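Long-range contacts in aminopeptidase N family protein (Idiomarina loihiensis L2TR, PDB 4FGM), which is probably a zinc-dependent aminopeptidase of the M61 family, removing residues from the N-terminal end of peptides: residues 2-7 and 110-115; 122-127 and 154-159. All coordinates share one frame; numbering follows the deposited sequence.

Interaction 1: residues 2-7 and 110-115; sequences IAYDIT and SLCLAV
Tyr4 reaches from strand 2-7 across to segment 110-115 and is gripped there at both its ring and its hydroxyl. Its CG stands anti to the carbonyl carbon (chi1 -66°), and from this position the ring spans the gap between backbones whose alpha carbons come no nearer than 7.2 Å, the distance from Tyr4 CA to Cys112 CA. Cys112 lies over one ring face: its CB makes a CH-pi contact, 3.5 Å from Tyr4 CE1, and its SG sits 4.2 Å from the ring centroid in a sulfur-aromatic contact. At the ring edge Tyr4 OH donates a short hydrogen bond of 2.6 Å to Leu113 O. The same hydroxyl accepts a hydrogen bond from a water that in turn takes one from Val115 N; the hydroxyl thus meets Leu113 O directly and Val115 N through the water. Within the M61 N-terminal domain this ties strand 2-10, which pairs with 15-22 and 123-127, to the turn leading into strand 114-115, which pairs with 30-32. Tyr160 and Leu163 of helix 160-163 also touch the tyrosine. Away from the ring the two segments meet more loosely, through aliphatic branches, mostly methyl groups, and the sulfur of Cys112. Ile6 CD1 lies 3.9 Å from Leu111 CD2, the two side chains crossing at about a right angle, and Ile2 CG2 touches Val115 CG2, also at 3.9 Å. Ala3, Asp5 and Thr7, alternating with the inward residues, project from the other face of the strand, which is partly exposed; there Asp5 OD2 accepts a hydrogen bond from His128.

Interaction 2: residues 122-127 and 154-159; sequences PCELHL and CFRADN
Cys123 and Ala157 exchange two backbone hydrogen bonds, Cys123 N to Ala157 O at 2.9 Å and Ala157 N to Cys123 O at 2.8 Å, and Leu125 and Phe155 form a second such ring. All four are close to straight, the least so being Phe155 N to Leu125 O, with an angle of 156° at the hydrogen. Between and beyond these rings, Glu124 faces Arg156 and His126 faces Cys154 in non-hydrogen-bonded pairs. CA-H...O contacts add to the ladder, among them Glu124 CA to Phe155 O at 3.3 Å. On the partly exposed face, Arg156 runs fully extended from CG to NE, with CG anti to the backbone N (chi1 -180°). This carries its guanidinium beside Pro122, whose CB lies over one face and whose CG is 3.4 Å from Arg156 NH2. Arg156 NH1 makes a salt bridge of 2.9 Å to Asp158 OD1, which meets the guanidinium edge-on, while Arg156 NE gives a hydrogen bond to a water that donates to Glu124 OE2. The two bonds probably limit rotation of the guanidinium. On the buried face Cys123, Leu125, Phe155 and Ala157 pack together more loosely: Leu125 CD2 is 4.4 Å from Phe155 CD1, and Leu127 CB approaches the same ring obliquely. Phe168 meets Phe155 edge-to-face, and Leu163 of helix 160-163 covers Cys123, Leu125 and Ala157. Asn159 caps that helix through OD1 to Ala162 N, completing an antiparallel strand pair, extended by strand 2-10 running parallel to 123-127, whose second strand passes through Asp158 to an N-capped helix.

In the fold
Interactions 1 and 2 meet at the neighbouring strands 2-10 and 123-127 of the M61 N-terminal domain, with centres about 9 Å apart and both well away from the zinc site. Strand 2-10 runs parallel to 123-127, and probable backbone hydrogen bonds between Tyr4 and both Glu124 and His126 tie the two contacts together. Interaction 1 has only buried touching residues and works between side chains and a turn, with a single direct hydrogen bond. Interaction 2 works within the sheet, through a backbone ladder, and is buried on one face only; its other face bears the charged and water-linked groups. Leu163 of helix 160-163 packs against both contacts.

Interaction 1: residues 2-7 and 110-115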
# COMPACT_ATOMS: atom_id res chain seq x y z
N ILE A 2 30.98 6.13 -0.94
CA ILE A 2 30.90 4.70 -1.21
C ILE A 2 30.42 4.50 -2.64
O ILE A 2 29.49 5.18 -3.09
CB ILE A 2 29.91 4.01 -0.24
CG1 ILE A 2 30.32 4.29 1.21
CG2 ILE A 2 29.86 2.51 -0.51
CD1 ILE A 2 31.75 3.92 1.52
N ALA A 3 31.04 3.57 -3.36
CA ALA A 3 30.67 3.34 -4.76
C ALA A 3 30.04 1.97 -5.00
O ALA A 3 30.55 0.94 -4.55
CB ALA A 3 31.90 3.51 -5.65
N TYR A 4 28.93 1.98 -5.73
CA TYR A 4 28.21 0.75 -6.05
C TYR A 4 28.12 0.54 -7.55
O TYR A 4 27.71 1.44 -8.28
CB TYR A 4 26.79 0.81 -5.47
CG TYR A 4 26.72 0.84 -3.97
CD1 TYR A 4 26.70 -0.33 -3.23
CD2 TYR A 4 26.65 2.05 -3.28
CE1 TYR A 4 26.61 -0.31 -1.84
CE2 TYR A 4 26.56 2.08 -1.89
CZ TYR A 4 26.55 0.90 -1.18
OH TYR A 4 26.47 0.93 0.20
N ASP A 5 28.51 -0.63 -8.02
CA ASP A 5 28.41 -0.95 -9.45
C ASP A 5 27.41 -2.08 -9.61
O ASP A 5 27.58 -3.15 -9.02
CB ASP A 5 29.76 -1.39 -10.02
CG ASP A 5 30.62 -0.22 -10.42
OD1 ASP A 5 31.41 0.25 -9.57
OD2 ASP A 5 30.48 0.24 -11.58
N ILE A 6 26.36 -1.83 -10.39
CA ILE A 6 25.34 -2.84 -10.61
C ILE A 6 25.17 -3.19 -12.08
O ILE A 6 25.11 -2.30 -12.95
CB ILE A 6 23.97 -2.40 -10.06
CG1 ILE A 6 24.04 -2.17 -8.55
CG2 ILE A 6 22.93 -3.46 -10.36
CD1 ILE A 6 22.79 -1.55 -7.96
N THR A 7 25.08 -4.48 -12.35
CA THR A 7 24.89 -4.94 -13.71
C THR A 7 23.88 -6.08 -13.74
O THR A 7 24.01 -7.04 -12.97
CB THR A 7 26.23 -5.44 -14.33
OG1 THR A 7 27.20 -4.40 -14.28
CG2 THR A 7 26.03 -5.87 -15.78
N SER A 110 17.67 -4.22 -1.35
CA SER A 110 17.94 -5.60 -1.74
C SER A 110 19.28 -5.80 -2.43
O SER A 110 19.86 -6.88 -2.37
CB SER A 110 16.83 -6.12 -2.69
OG SER A 110 15.64 -6.42 -1.99
N LEU A 111 19.79 -4.76 -3.09
CA LEU A 111 21.05 -4.88 -3.82
C LEU A 111 22.31 -4.29 -3.20
O LEU A 111 23.40 -4.83 -3.40
CB LEU A 111 20.87 -4.30 -5.23
CG LEU A 111 20.35 -5.26 -6.31
CD1 LEU A 111 18.99 -5.81 -5.91
CD2 LEU A 111 20.26 -4.53 -7.63
N CYS A 112 22.18 -3.21 -2.45
CA CYS A 112 23.34 -2.53 -1.89
C CYS A 112 23.65 -2.66 -0.41
O CYS A 112 22.97 -2.06 0.43
CB CYS A 112 23.23 -1.04 -2.22
SG CYS A 112 23.07 -0.73 -3.97
N LEU A 113 24.70 -3.41 -0.09
CA LEU A 113 25.11 -3.56 1.31
C LEU A 113 25.55 -2.20 1.86
O LEU A 113 26.20 -1.42 1.16
CB LEU A 113 26.27 -4.54 1.43
CG LEU A 113 25.97 -6.02 1.17
CD1 LEU A 113 27.26 -6.81 1.24
CD2 LEU A 113 24.96 -6.53 2.19
N ALA A 114 25.19 -1.92 3.10
CA ALA A 114 25.57 -0.67 3.74
C ALA A 114 26.93 -0.86 4.41
O ALA A 114 27.22 -1.94 4.95
CB ALA A 114 24.53 -0.27 4.78
N VAL A 115 27.77 0.17 4.36
CA VAL A 115 29.09 0.11 5.00
C VAL A 115 28.97 0.67 6.41
O VAL A 115 28.74 1.87 6.60
CB VAL A 115 30.14 0.95 4.22
CG1 VAL A 115 31.50 0.86 4.90
CG2 VAL A 115 30.25 0.47 2.77
O HOH W 1 27.07 2.47 2.68

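Interaction 2: residues 122-127 and 154-159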
# COMPACT_ATOMS: atom_id res chain seq x y z
N PRO A 122 27.99 10.03 1.11
CA PRO A 122 27.35 9.93 -0.20
C PRO A 122 27.54 8.56 -0.84
O PRO A 122 28.56 7.90 -0.62
CB PRO A 122 28.03 11.04 -1.00
CG PRO A 122 28.33 12.06 0.04
CD PRO A 122 28.86 11.22 1.17
N CYS A 123 26.55 8.14 -1.62
CA CYS A 123 26.60 6.87 -2.31
C CYS A 123 26.46 7.07 -3.80
O CYS A 123 25.52 7.71 -4.27
CB CYS A 123 25.48 5.95 -1.82
SG CYS A 123 25.66 5.39 -0.11
N GLU A 124 27.41 6.55 -4.56
CA GLU A 124 27.36 6.66 -6.00
C GLU A 124 26.94 5.31 -6.54
O GLU A 124 27.33 4.27 -6.00
CB GLU A 124 28.73 7.06 -6.55
CG GLU A 124 28.85 8.55 -6.79
CD GLU A 124 30.25 8.98 -7.19
OE1 GLU A 124 30.93 8.22 -7.92
OE2 GLU A 124 30.66 10.09 -6.79
N LEU A 125 26.12 5.32 -7.57
CA LEU A 125 25.64 4.08 -8.16
C LEU A 125 25.85 4.11 -9.66
O LEU A 125 25.36 5.00 -10.35
CB LEU A 125 24.15 3.88 -7.81
CG LEU A 125 23.49 2.54 -8.16
CD1 LEU A 125 22.22 2.36 -7.34
CD2 LEU A 125 23.16 2.49 -9.63
N HIS A 126 26.59 3.14 -10.17
CA HIS A 126 26.86 3.05 -11.59
C HIS A 126 26.07 1.87 -12.15
O HIS A 126 26.40 0.72 -11.88
CB HIS A 126 28.36 2.83 -11.80
CG HIS A 126 29.23 3.69 -10.94
ND1 HIS A 126 29.54 5.00 -11.26
CD2 HIS A 126 29.82 3.45 -9.74
CE1 HIS A 126 30.28 5.52 -10.30
NE2 HIS A 126 30.47 4.61 -9.37
N LEU A 127 25.02 2.16 -12.91
CA LEU A 127 24.18 1.12 -13.51
C LEU A 127 24.67 0.80 -14.92
O LEU A 127 24.54 1.62 -15.83
CB LEU A 127 22.72 1.57 -13.59
CG LEU A 127 21.60 0.58 -13.26
CD1 LEU A 127 20.42 0.87 -14.17
CD2 LEU A 127 22.04 -0.85 -13.45
N CYS A 154 25.64 7.04 -14.27
CA CYS A 154 26.00 7.16 -12.87
C CYS A 154 25.03 8.04 -12.10
O CYS A 154 24.59 9.08 -12.59
CB CYS A 154 27.42 7.73 -12.76
SG CYS A 154 28.69 6.64 -13.43
N PHE A 155 24.72 7.63 -10.88
CA PHE A 155 23.79 8.36 -10.04
C PHE A 155 24.41 8.60 -8.67
O PHE A 155 25.30 7.86 -8.25
CB PHE A 155 22.48 7.57 -9.89
CG PHE A 155 21.84 7.20 -11.21
CD1 PHE A 155 22.29 6.09 -11.93
CD2 PHE A 155 20.81 7.97 -11.73
CE1 PHE A 155 21.72 5.77 -13.16
CE2 PHE A 155 20.24 7.65 -12.96
CZ PHE A 155 20.69 6.54 -13.68
N ARG A 156 23.94 9.64 -7.99
CA ARG A 156 24.46 9.98 -6.67
C ARG A 156 23.36 10.25 -5.64
O ARG A 156 22.38 10.94 -5.93
CB ARG A 156 25.37 11.22 -6.76
CG ARG A 156 25.97 11.66 -5.44
CD ARG A 156 26.85 12.89 -5.61
NE ARG A 156 27.36 13.39 -4.33
CZ ARG A 156 26.60 13.91 -3.37
NH1 ARG A 156 25.28 14.01 -3.52
NH2 ARG A 156 27.15 14.33 -2.24
N ALA A 157 23.53 9.69 -4.45
CA ALA A 157 22.59 9.90 -3.36
C ALA A 157 23.38 10.53 -2.21
O ALA A 157 24.55 10.22 -2.02
CB ALA A 157 21.99 8.57 -2.92
N ASP A 158 22.75 11.41 -1.44
CA ASP A 158 23.45 12.06 -0.35
C ASP A 158 23.94 11.11 0.74
O ASP A 158 24.92 11.41 1.43
CB ASP A 158 22.58 13.15 0.27
CG ASP A 158 22.29 14.29 -0.70
OD1 ASP A 158 23.07 14.48 -1.65
OD2 ASP A 158 21.28 15.00 -0.50
N ASN A 159 23.29 9.97 0.88
CA ASN A 159 23.67 8.99 1.90
C ASN A 159 22.93 7.66 1.69
O ASN A 159 22.04 7.56 0.85
CB ASN A 159 23.34 9.54 3.29
CG ASN A 159 21.93 10.07 3.38
OD1 ASN A 159 20.97 9.37 3.05
ND2 ASN A 159 21.79 11.32 3.82
O HOH W 2 29.88 11.93 -4.62